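Local coordinates for protein NADH:ubiquinone oxidoreductase, Na translocating, F subunit (Porphyromonas gingivalis, PDB 2R6H) that holds flavin-adenine dinucleotide in the FAD- and NAD-binding region of a ferredoxin-reductase-like flavoprotein, built from a beta-barrel domain and a Rossmann-like domain, at residues 43-48 and 142-148; 25-31 and 99-105; 90-94 and 169-173. All blocks are in the same frame, centred on the assembly; numbering follows the deposited sequence.

Contact 1: 43-48 and 142-148; sequences SYAQIK and MMSGPYG. With FAD (flavin-adenine dinucleotide), chain H.
The ring of Tyr-44 lies between CB of Tyr-147, which covers one face, and the methyl C7M of FAD, which covers the other. Tyr-147 CB stands 3.6 Å from the ring centroid in a CH-pi contact, and the flavin methyl is 3.5 Å from Tyr-44 CD2. With CG of Tyr-44 set between its own backbone N and carbonyl carbon (chi1 63°), the ring rises off the sheet into this slot. The two tyrosine rings, tilted by 27°, are slid so far apart that they hardly overlap. Tyr-147 instead offers a face to Gln-46, whose methylene CG comes within 3.3 Å of Tyr-147 CE1, so an aliphatic stem ending in an amide suits this partly exposed surface. At its far end, Tyr-147 OH shares a hydrogen bond with Ser-144 OG (2.9 Å), which helps fix the phenol in place. The strands are antiparallel, and a beta bulge interrupts their pairing where Gly-145 passes Ala-45 just before the cis peptide of Pro-146. Gln-46 N to Ser-144 O (2.8 Å) resumes the pattern. On the opposite face, Ile-47 CD1 meets CG of Met-143, a selenomethionine, at 3.7 Å, two apolar chains suited to the buried side. Strand 85-90 flanks 43-48, and strand 9-19 runs along the far side of 142-148.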
# COMPACT_ATOMS: atom_id res chain seq x y z
N SER A 43 -8.78 2.55 -8.02
CA SER A 43 -9.57 3.67 -7.51
C SER A 43 -9.50 3.69 -5.99
O SER A 43 -9.11 2.70 -5.37
CB SER A 43 -11.02 3.60 -7.97
OG SER A 43 -11.24 4.30 -9.18
N TYR A 44 -9.89 4.81 -5.40
CA TYR A 44 -9.83 4.92 -3.95
C TYR A 44 -11.16 5.33 -3.36
O TYR A 44 -12.04 5.80 -4.07
CB TYR A 44 -8.76 5.92 -3.50
CG TYR A 44 -9.01 7.34 -3.95
CD1 TYR A 44 -9.64 8.26 -3.12
CD2 TYR A 44 -8.59 7.78 -5.19
CE1 TYR A 44 -9.85 9.57 -3.52
CE2 TYR A 44 -8.79 9.08 -5.61
CZ TYR A 44 -9.43 9.98 -4.77
OH TYR A 44 -9.63 11.27 -5.20
N ALA A 45 -11.29 5.13 -2.06
CA ALA A 45 -12.49 5.52 -1.34
C ALA A 45 -12.15 6.58 -0.29
O ALA A 45 -10.99 6.95 -0.13
CB ALA A 45 -13.13 4.31 -0.69
N GLN A 46 -13.15 7.05 0.44
CA GLN A 46 -12.90 8.06 1.45
C GLN A 46 -13.58 7.76 2.75
O GLN A 46 -14.78 7.45 2.77
CB GLN A 46 -13.38 9.41 0.96
CG GLN A 46 -12.86 9.74 -0.38
CD GLN A 46 -12.94 11.20 -0.63
OE1 GLN A 46 -14.00 11.81 -0.50
NE2 GLN A 46 -11.80 11.81 -0.97
N ILE A 47 -12.83 7.86 3.84
CA ILE A 47 -13.38 7.64 5.17
C ILE A 47 -13.73 8.96 5.82
O ILE A 47 -12.98 9.93 5.70
CB ILE A 47 -12.38 6.93 6.10
CG1 ILE A 47 -11.70 5.76 5.39
CG2 ILE A 47 -13.09 6.44 7.36
CD1 ILE A 47 -12.67 4.73 4.88
N LYS A 48 -14.86 8.99 6.51
CA LYS A 48 -15.16 10.12 7.38
C LYS A 48 -14.46 9.86 8.69
O LYS A 48 -14.69 8.84 9.34
CB LYS A 48 -16.67 10.31 7.59
CG LYS A 48 -17.30 11.29 6.59
CD LYS A 48 -18.66 11.82 7.05
CE LYS A 48 -19.34 12.62 5.92
NZ LYS A 48 -20.69 13.13 6.32
N MSE A 142 -18.12 5.65 8.08
CA MSE A 142 -18.77 6.21 6.90
C MSE A 142 -17.78 6.21 5.76
O MSE A 142 -16.65 6.67 5.91
CB MSE A 142 -19.22 7.64 7.16
CG MSE A 142 -20.21 7.76 8.30
SE MSE A 142 -21.93 6.90 7.93
CE MSE A 142 -22.39 6.37 9.77
N MSE A 143 -18.19 5.70 4.61
CA MSE A 143 -17.26 5.54 3.51
C MSE A 143 -17.90 5.85 2.18
O MSE A 143 -19.01 5.42 1.90
CB MSE A 143 -16.72 4.12 3.49
CG MSE A 143 -15.51 3.98 2.62
SE MSE A 143 -14.75 2.19 2.65
CE MSE A 143 -16.16 1.25 1.67
N SER A 144 -17.20 6.60 1.35
CA SER A 144 -17.71 6.92 0.02
C SER A 144 -16.73 6.49 -1.06
O SER A 144 -15.53 6.38 -0.82
CB SER A 144 -18.02 8.42 -0.11
OG SER A 144 -16.95 9.23 0.35
N GLY A 145 -17.25 6.27 -2.26
CA GLY A 145 -16.41 5.92 -3.39
C GLY A 145 -17.26 5.46 -4.56
O GLY A 145 -18.48 5.44 -4.44
N PRO A 146 -16.61 5.08 -5.69
CA PRO A 146 -15.15 5.09 -5.85
C PRO A 146 -14.68 6.44 -6.37
O PRO A 146 -15.49 7.20 -6.88
CB PRO A 146 -14.93 4.05 -6.96
CG PRO A 146 -16.29 3.64 -7.43
CD PRO A 146 -17.26 4.63 -6.92
N TYR A 147 -13.40 6.74 -6.24
CA TYR A 147 -12.84 7.92 -6.87
C TYR A 147 -11.60 7.54 -7.64
O TYR A 147 -11.07 6.43 -7.47
CB TYR A 147 -12.48 8.97 -5.83
CG TYR A 147 -13.61 9.34 -4.91
CD1 TYR A 147 -13.83 8.64 -3.73
CD2 TYR A 147 -14.46 10.40 -5.21
CE1 TYR A 147 -14.86 8.98 -2.87
CE2 TYR A 147 -15.51 10.74 -4.36
CZ TYR A 147 -15.70 10.03 -3.19
OH TYR A 147 -16.73 10.36 -2.33
N GLY A 148 -11.12 8.45 -8.49
CA GLY A 148 -9.74 8.42 -8.93
C GLY A 148 -9.60 7.91 -10.35
O GLY A 148 -10.53 7.34 -10.91
PA FAD H . -2.24 13.74 8.58
O1A FAD H . -2.73 14.15 7.20
O2A FAD H . -2.95 14.45 9.74
O5B FAD H . -0.64 13.95 8.71
C5B FAD H . 0.26 13.20 7.90
C4B FAD H . 1.66 13.22 8.50
O4B FAD H . 2.12 14.56 8.58
C3B FAD H . 1.69 12.65 9.91
O3B FAD H . 2.73 11.71 9.98
C2B FAD H . 1.99 13.82 10.82
O2B FAD H . 2.86 13.42 11.86
C1B FAD H . 2.66 14.81 9.88
N9A FAD H . 2.53 16.23 10.28
C8A FAD H . 1.38 16.92 10.64
N7A FAD H . 1.72 18.20 10.92
C5A FAD H . 3.06 18.36 10.75
C6A FAD H . 3.93 19.45 10.90
N6A FAD H . 3.48 20.61 11.36
N1A FAD H . 5.28 19.29 10.64
C2A FAD H . 5.78 18.06 10.23
N3A FAD H . 4.92 16.98 10.09
C4A FAD H . 3.58 17.13 10.34
N1 FAD H . -2.63 6.02 2.51
C2 FAD H . -2.65 4.70 2.90
O2 FAD H . -2.12 4.40 3.96
N3 FAD H . -3.25 3.75 2.09
C4 FAD H . -3.85 4.11 0.88
O4 FAD H . -4.41 3.30 0.12
C4X FAD H . -3.83 5.44 0.51
N5 FAD H . -4.42 5.80 -0.68
C5X FAD H . -4.38 7.13 -1.05
C6 FAD H . -4.97 7.49 -2.26
C7 FAD H . -4.97 8.81 -2.68
C7M FAD H . -5.62 9.16 -3.99
C8 FAD H . -4.37 9.78 -1.87
C8M FAD H . -4.34 11.21 -2.30
C9 FAD H . -3.78 9.42 -0.67
C9A FAD H . -3.78 8.09 -0.25
N10 FAD H . -3.19 7.72 0.95
C10 FAD H . -3.21 6.40 1.32
C1' FAD H . -2.71 8.72 1.96
C2' FAD H . -3.83 8.97 2.95
O2' FAD H . -4.92 9.52 2.27
C3' FAD H . -3.41 9.93 4.07
O3' FAD H . -2.68 11.02 3.56
C4' FAD H . -2.62 9.17 5.12
O4' FAD H . -3.52 8.30 5.75
C5' FAD H . -2.05 10.11 6.17
O5' FAD H . -3.06 11.03 6.52
P FAD H . -3.44 11.23 8.07
O1P FAD H . -4.76 11.96 8.19
O2P FAD H . -3.45 9.90 8.78
O3P FAD H . -2.26 12.12 8.66

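Contact 2: 25-31 and 99-105; sequences KEFVVKL and NIITLNV. With FAD (flavin-adenine dinucleotide), chain H.
Phe-27 O accepts the backbone N-H of Leu-103 at 2.7 Å, with an angle of 154° at the hydrogen. This bond belongs to the antiparallel beta barrel that forms the FAD-binding domain of ferredoxin-reductase-like flavoproteins, and Leu-103 O returns it by accepting Phe-27 N. The same exchange of paired bonds joins Lys-25 with Val-105 and Val-29 with Ile-101, so the two strands stay in register without a bulge. Alternate residues therefore form two distinct surfaces. On the buried one, Leu-103 CD1 sits near the plane of the Phe-27 ring, at its edge, 4.2 Å from Phe-27 CD2. Val-29 CG2 packs on Ile-101 CB at 3.9 Å, and just beyond the strand's end Leu-31 CD1 reaches Ile-101 CG1 at 4.0 Å; branched aliphatic chains fill this side, where Val-141 and Met-143 of strand 140-147 also pack. The other surface is mixed. Val-28 CG1 rests against Ile-100 CG2 (3.6 Å), while Val-28 and Thr-102 stand side by side and point the same way. Glu-26 stretches past Thr-102, with OE2 3.6 Å from its methyl CG2, before the carboxylate is claimed by a hydrogen bond from Tyr-202 OH. A charged chain with a long stem suits this partly exposed position. At the flavin end, the strand serves the cofactor through its backbone: FAD N3 donates to Asn-104 O at 2.8 Å, with an angle of 157° at the hydrogen.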
# COMPACT_ATOMS: atom_id res chain seq x y z
N LYS A 25 -1.86 -1.67 8.91
CA LYS A 25 -2.98 -2.53 9.24
C LYS A 25 -3.77 -2.86 7.98
O LYS A 25 -3.92 -2.02 7.08
CB LYS A 25 -3.90 -1.87 10.27
CG LYS A 25 -3.54 -2.22 11.67
CD LYS A 25 -4.16 -1.27 12.66
CE LYS A 25 -3.81 -1.68 14.08
NZ LYS A 25 -4.14 -3.11 14.32
N GLU A 26 -4.25 -4.09 7.91
CA GLU A 26 -5.16 -4.47 6.86
C GLU A 26 -6.56 -4.21 7.38
O GLU A 26 -7.09 -4.96 8.19
CB GLU A 26 -4.99 -5.92 6.47
CG GLU A 26 -5.72 -6.25 5.21
CD GLU A 26 -5.89 -7.73 5.02
OE1 GLU A 26 -5.84 -8.46 6.03
OE2 GLU A 26 -6.08 -8.16 3.87
N PHE A 27 -7.15 -3.11 6.91
CA PHE A 27 -8.42 -2.61 7.41
C PHE A 27 -9.55 -3.05 6.50
O PHE A 27 -9.66 -2.59 5.37
CB PHE A 27 -8.33 -1.09 7.51
CG PHE A 27 -9.57 -0.44 8.02
CD1 PHE A 27 -10.14 -0.86 9.21
CD2 PHE A 27 -10.13 0.62 7.34
CE1 PHE A 27 -11.27 -0.26 9.69
CE2 PHE A 27 -11.26 1.22 7.81
CZ PHE A 27 -11.84 0.78 9.00
N VAL A 28 -10.40 -3.94 6.99
CA VAL A 28 -11.38 -4.62 6.16
C VAL A 28 -12.82 -4.29 6.60
O VAL A 28 -13.24 -4.63 7.71
CB VAL A 28 -11.17 -6.14 6.20
CG1 VAL A 28 -12.19 -6.86 5.35
CG2 VAL A 28 -9.75 -6.49 5.75
N VAL A 29 -13.57 -3.63 5.72
CA VAL A 29 -14.92 -3.19 6.06
C VAL A 29 -15.97 -3.83 5.15
O VAL A 29 -15.67 -4.18 4.01
CB VAL A 29 -15.05 -1.64 6.00
CG1 VAL A 29 -14.15 -0.98 7.06
CG2 VAL A 29 -14.72 -1.13 4.60
N LYS A 30 -17.20 -3.98 5.66
CA LYS A 30 -18.27 -4.60 4.88
C LYS A 30 -19.44 -3.65 4.64
O LYS A 30 -19.85 -2.93 5.56
CB LYS A 30 -18.77 -5.88 5.57
CG LYS A 30 -19.77 -6.70 4.76
CD LYS A 30 -20.41 -7.81 5.61
CE LYS A 30 -21.24 -7.22 6.75
NZ LYS A 30 -22.13 -8.20 7.42
N LEU A 31 -19.97 -3.63 3.43
CA LEU A 31 -21.11 -2.77 3.12
C LEU A 31 -22.40 -3.39 3.63
O LEU A 31 -22.43 -4.59 3.91
CB LEU A 31 -21.20 -2.44 1.63
CG LEU A 31 -20.38 -1.20 1.21
CD1 LEU A 31 -18.92 -1.39 1.55
CD2 LEU A 31 -20.53 -0.87 -0.25
N ASN A 99 -18.83 -5.91 -1.68
CA ASN A 99 -19.15 -5.29 -0.39
C ASN A 99 -18.26 -5.64 0.79
O ASN A 99 -18.54 -5.25 1.93
CB ASN A 99 -20.66 -5.31 -0.06
CG ASN A 99 -21.16 -6.66 0.45
OD1 ASN A 99 -20.62 -7.23 1.40
ND2 ASN A 99 -22.25 -7.14 -0.15
N ILE A 100 -17.18 -6.35 0.52
CA ILE A 100 -16.08 -6.45 1.49
C ILE A 100 -14.92 -5.68 0.90
O ILE A 100 -14.20 -6.17 0.04
CB ILE A 100 -15.62 -7.91 1.75
CG1 ILE A 100 -16.82 -8.85 1.97
CG2 ILE A 100 -14.67 -7.95 2.94
CD1 ILE A 100 -17.02 -9.24 3.41
N ILE A 101 -14.75 -4.45 1.37
CA ILE A 101 -13.67 -3.60 0.88
C ILE A 101 -12.44 -3.74 1.77
O ILE A 101 -12.53 -3.61 2.98
CB ILE A 101 -14.09 -2.12 0.84
CG1 ILE A 101 -15.30 -1.95 -0.08
CG2 ILE A 101 -12.94 -1.25 0.38
CD1 ILE A 101 -15.21 -2.80 -1.32
N THR A 102 -11.30 -4.03 1.16
CA THR A 102 -10.07 -4.15 1.92
C THR A 102 -9.19 -2.90 1.75
O THR A 102 -9.01 -2.43 0.64
CB THR A 102 -9.28 -5.40 1.50
OG1 THR A 102 -10.08 -6.57 1.73
CG2 THR A 102 -8.03 -5.53 2.30
N LEU A 103 -8.66 -2.37 2.85
CA LEU A 103 -7.70 -1.28 2.73
C LEU A 103 -6.34 -1.58 3.41
O LEU A 103 -6.23 -2.49 4.23
CB LEU A 103 -8.32 0.03 3.26
CG LEU A 103 -9.68 0.42 2.67
CD1 LEU A 103 -10.18 1.71 3.28
CD2 LEU A 103 -9.62 0.56 1.18
N ASN A 104 -5.31 -0.83 3.03
CA ASN A 104 -4.02 -0.91 3.69
C ASN A 104 -3.68 0.44 4.26
O ASN A 104 -3.44 1.37 3.51
CB ASN A 104 -2.92 -1.28 2.71
CG ASN A 104 -3.05 -2.67 2.19
OD1 ASN A 104 -3.92 -3.43 2.63
ND2 ASN A 104 -2.20 -3.03 1.25
N VAL A 105 -3.62 0.55 5.58
CA VAL A 105 -3.39 1.85 6.20
C VAL A 105 -2.07 1.96 6.92
O VAL A 105 -1.83 1.22 7.88
CB VAL A 105 -4.49 2.16 7.18
CG1 VAL A 105 -4.32 3.55 7.71
CG2 VAL A 105 -5.81 2.03 6.49
PA FAD H . -2.24 13.74 8.58
O1A FAD H . -2.73 14.15 7.20
O2A FAD H . -2.95 14.45 9.74
O5B FAD H . -0.64 13.95 8.71
C5B FAD H . 0.26 13.20 7.90
C4B FAD H . 1.66 13.22 8.50
O4B FAD H . 2.12 14.56 8.58
C3B FAD H . 1.69 12.65 9.91
O3B FAD H . 2.73 11.71 9.98
C2B FAD H . 1.99 13.82 10.82
O2B FAD H . 2.86 13.42 11.86
C1B FAD H . 2.66 14.81 9.88
N9A FAD H . 2.53 16.23 10.28
C8A FAD H . 1.38 16.92 10.64
N7A FAD H . 1.72 18.20 10.92
C5A FAD H . 3.06 18.36 10.75
C6A FAD H . 3.93 19.45 10.90
N6A FAD H . 3.48 20.61 11.36
N1A FAD H . 5.28 19.29 10.64
C2A FAD H . 5.78 18.06 10.23
N3A FAD H . 4.92 16.98 10.09
C4A FAD H . 3.58 17.13 10.34
N1 FAD H . -2.63 6.02 2.51
C2 FAD H . -2.65 4.70 2.90
O2 FAD H . -2.12 4.40 3.96
N3 FAD H . -3.25 3.75 2.09
C4 FAD H . -3.85 4.11 0.88
O4 FAD H . -4.41 3.30 0.12
C4X FAD H . -3.83 5.44 0.51
N5 FAD H . -4.42 5.80 -0.68
C5X FAD H . -4.38 7.13 -1.05
C6 FAD H . -4.97 7.49 -2.26
C7 FAD H . -4.97 8.81 -2.68
C7M FAD H . -5.62 9.16 -3.99
C8 FAD H . -4.37 9.78 -1.87
C8M FAD H . -4.34 11.21 -2.30
C9 FAD H . -3.78 9.42 -0.67
C9A FAD H . -3.78 8.09 -0.25
N10 FAD H . -3.19 7.72 0.95
C10 FAD H . -3.21 6.40 1.32
C1' FAD H . -2.71 8.72 1.96
C2' FAD H . -3.83 8.97 2.95
O2' FAD H . -4.92 9.52 2.27
C3' FAD H . -3.41 9.93 4.07
O3' FAD H . -2.68 11.02 3.56
C4' FAD H . -2.62 9.17 5.12
O4' FAD H . -3.52 8.30 5.75
C5' FAD H . -2.05 10.11 6.17
O5' FAD H . -3.06 11.03 6.52
P FAD H . -3.44 11.23 8.07
O1P FAD H . -4.76 11.96 8.19
O2P FAD H . -3.45 9.90 8.78
O3P FAD H . -2.26 12.12 8.66
O HOH W 1 -22.93 -7.56 3.69

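Contact 3: 90-94 and 169-173; sequences SMANY and APLRA. With FAD (flavin-adenine dinucleotide), chain H.
Arg-172 runs beside Ala-92, and its atoms pass the carbonyl oxygen of that residue one after another. It belongs to helix 168-181, which follows strand 158-164 in the Rossmann-like NAD-binding domain, whereas Ala-92 lies in the loop leaving strand 85-90 of the flavin barrel; the contact is thus a buried seam between domains. CB lies near the limit of contact with Ala-92 O. CG, anti to the backbone N (chi1 166°), brings the chain alongside and comes to 3.3 Å from Ala-92 O, and CD follows at 3.6 Å from the same oxygen. The chain is extended as far as NE, which is again near the limit of contact with Ala-92 O and hydrogen-bonds outside the two segments. Rotation about the CD-NE bond turns the guanidinium so that CZ passes Ala-92 O and NH1 makes a weak hydrogen bond to it, 2.7 Å long but bent to 122° at the hydrogen. The other terminal nitrogen, NH2, forms a salt bridge with Asp-205, and Tyr-202 adds a cation-pi contact, so an arginine, with several N-H donors on a long chain, suits this buried place. Small residues let the loop lie close to the helix. Ala-92 CB meets Ala-169 CB at 3.9 Å, Ala-92 CA points its hydrogen at Ala-169 O (3.2 Å), and Ala-173 CB lies against Met-91 O. Next to Ala-169 in the helix, the compact, puckered ring of Pro-170 packs on Ser-90, its CG 3.3 Å from Ser-90 OG. That hydroxyl also makes a weak hydrogen bond to FAD N5. The firmer hold comes from the backbone: Ser-90 N donates to FAD O4 at 2.7 Å, with an angle of 158° at the hydrogen.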
# COMPACT_ATOMS: atom_id res chain seq x y z
N SER A 90 -6.92 3.70 -0.90
CA SER A 90 -7.04 2.92 -2.13
C SER A 90 -7.61 1.53 -1.85
O SER A 90 -7.24 0.92 -0.86
CB SER A 90 -5.66 2.76 -2.77
OG SER A 90 -5.23 3.96 -3.38
N MSE A 91 -8.49 1.03 -2.72
CA MSE A 91 -8.98 -0.35 -2.61
C MSE A 91 -7.91 -1.36 -2.96
O MSE A 91 -7.24 -1.23 -3.99
CB MSE A 91 -10.17 -0.62 -3.52
CG MSE A 91 -11.52 -0.38 -2.89
SE MSE A 91 -12.01 1.50 -2.94
CE MSE A 91 -12.18 1.73 -4.87
N ALA A 92 -7.79 -2.38 -2.14
CA ALA A 92 -6.70 -3.33 -2.25
C ALA A 92 -7.19 -4.71 -2.69
O ALA A 92 -6.38 -5.61 -2.97
CB ALA A 92 -5.98 -3.42 -0.92
N ASN A 93 -8.50 -4.88 -2.75
CA ASN A 93 -9.04 -6.09 -3.33
C ASN A 93 -9.55 -5.76 -4.72
O ASN A 93 -9.74 -4.60 -5.06
CB ASN A 93 -10.16 -6.68 -2.46
CG ASN A 93 -10.25 -8.21 -2.58
OD1 ASN A 93 -9.47 -8.85 -3.29
ND2 ASN A 93 -11.22 -8.80 -1.87
N TYR A 94 -9.73 -6.79 -5.53
CA TYR A 94 -10.18 -6.61 -6.89
C TYR A 94 -11.68 -6.39 -6.94
O TYR A 94 -12.41 -6.76 -6.01
CB TYR A 94 -9.72 -7.76 -7.78
CG TYR A 94 -10.38 -9.10 -7.55
CD1 TYR A 94 -10.37 -10.07 -8.54
CD2 TYR A 94 -11.01 -9.40 -6.35
CE1 TYR A 94 -10.97 -11.30 -8.36
CE2 TYR A 94 -11.63 -10.63 -6.16
CZ TYR A 94 -11.60 -11.58 -7.17
OH TYR A 94 -12.21 -12.81 -7.00
N ALA A 169 -1.62 -1.33 -2.07
CA ALA A 169 -3.07 -1.43 -2.14
C ALA A 169 -3.56 -1.39 -3.59
O ALA A 169 -4.26 -2.30 -4.05
CB ALA A 169 -3.72 -0.33 -1.33
N PRO A 170 -3.18 -0.34 -4.30
CA PRO A 170 -3.66 -0.13 -5.68
C PRO A 170 -3.11 -1.18 -6.63
O PRO A 170 -3.85 -1.73 -7.44
CB PRO A 170 -3.09 1.25 -6.03
CG PRO A 170 -2.97 1.95 -4.73
CD PRO A 170 -2.61 0.89 -3.72
N LEU A 171 -1.81 -1.46 -6.53
CA LEU A 171 -1.17 -2.46 -7.37
C LEU A 171 -1.85 -3.82 -7.22
O LEU A 171 -2.22 -4.46 -8.21
CB LEU A 171 0.31 -2.58 -7.04
CG LEU A 171 1.20 -1.41 -7.48
CD1 LEU A 171 0.37 -0.16 -7.69
CD2 LEU A 171 2.31 -1.16 -6.47
N ARG A 172 -2.01 -4.26 -5.98
CA ARG A 172 -2.58 -5.57 -5.70
C ARG A 172 -3.99 -5.70 -6.27
O ARG A 172 -4.37 -6.75 -6.79
CB ARG A 172 -2.61 -5.84 -4.19
CG ARG A 172 -3.47 -7.02 -3.78
CD ARG A 172 -3.31 -7.33 -2.30
NE ARG A 172 -3.92 -8.61 -1.94
CZ ARG A 172 -5.15 -8.74 -1.46
NH1 ARG A 172 -5.92 -7.67 -1.29
NH2 ARG A 172 -5.62 -9.95 -1.16
N ALA A 173 -4.76 -4.61 -6.18
CA ALA A 173 -6.09 -4.57 -6.77
C ALA A 173 -6.03 -4.74 -8.28
O ALA A 173 -6.81 -5.50 -8.86
CB ALA A 173 -6.78 -3.26 -6.40
PA FAD H . -2.24 13.74 8.58
O1A FAD H . -2.73 14.15 7.20
O2A FAD H . -2.95 14.45 9.74
O5B FAD H . -0.64 13.95 8.71
C5B FAD H . 0.26 13.20 7.90
C4B FAD H . 1.66 13.22 8.50
O4B FAD H . 2.12 14.56 8.58
C3B FAD H . 1.69 12.65 9.91
O3B FAD H . 2.73 11.71 9.98
C2B FAD H . 1.99 13.82 10.82
O2B FAD H . 2.86 13.42 11.86
C1B FAD H . 2.66 14.81 9.88
N9A FAD H . 2.53 16.23 10.28
C8A FAD H . 1.38 16.92 10.64
N7A FAD H . 1.72 18.20 10.92
C5A FAD H . 3.06 18.36 10.75
C6A FAD H . 3.93 19.45 10.90
N6A FAD H . 3.48 20.61 11.36
N1A FAD H . 5.28 19.29 10.64
C2A FAD H . 5.78 18.06 10.23
N3A FAD H . 4.92 16.98 10.09
C4A FAD H . 3.58 17.13 10.34
N1 FAD H . -2.63 6.02 2.51
C2 FAD H . -2.65 4.70 2.90
O2 FAD H . -2.12 4.40 3.96
N3 FAD H . -3.25 3.75 2.09
C4 FAD H . -3.85 4.11 0.88
O4 FAD H . -4.41 3.30 0.12
C4X FAD H . -3.83 5.44 0.51
N5 FAD H . -4.42 5.80 -0.68
C5X FAD H . -4.38 7.13 -1.05
C6 FAD H . -4.97 7.49 -2.26
C7 FAD H . -4.97 8.81 -2.68
C7M FAD H . -5.62 9.16 -3.99
C8 FAD H . -4.37 9.78 -1.87
C8M FAD H . -4.34 11.21 -2.30
C9 FAD H . -3.78 9.42 -0.67
C9A FAD H . -3.78 8.09 -0.25
N10 FAD H . -3.19 7.72 0.95
C10 FAD H . -3.21 6.40 1.32
C1' FAD H . -2.71 8.72 1.96
C2' FAD H . -3.83 8.97 2.95
O2' FAD H . -4.92 9.52 2.27
C3' FAD H . -3.41 9.93 4.07
O3' FAD H . -2.68 11.02 3.56
C4' FAD H . -2.62 9.17 5.12
O4' FAD H . -3.52 8.30 5.75
C5' FAD H . -2.05 10.11 6.17
O5' FAD H . -3.06 11.03 6.52
P FAD H . -3.44 11.23 8.07
O1P FAD H . -4.76 11.96 8.19
O2P FAD H . -3.45 9.90 8.78
O3P FAD H . -2.26 12.12 8.66

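From the N terminus, the chain lays down 25-31, then 43-48, then 90-94, before any contact closes. Contact 2 closes first, when 99-105 returns to 25-31; contact 1 follows at 142-148, and contact 3 closes last at 169-173. Each loop opens before the previous one ends, so all three cross pairwise and none nests within another. Contacts 1 and 2 share the barrel sheet, and Met-143 bridges them through its packing on Leu-31, Val-29 and Ile-101. The loop of contact 3 touches both, through probable backbone hydrogen bonds from Met-91 to Ser-43 and from Ala-92 to Thr-102, and joins the barrel to the Rossmann-like domain beside FAD.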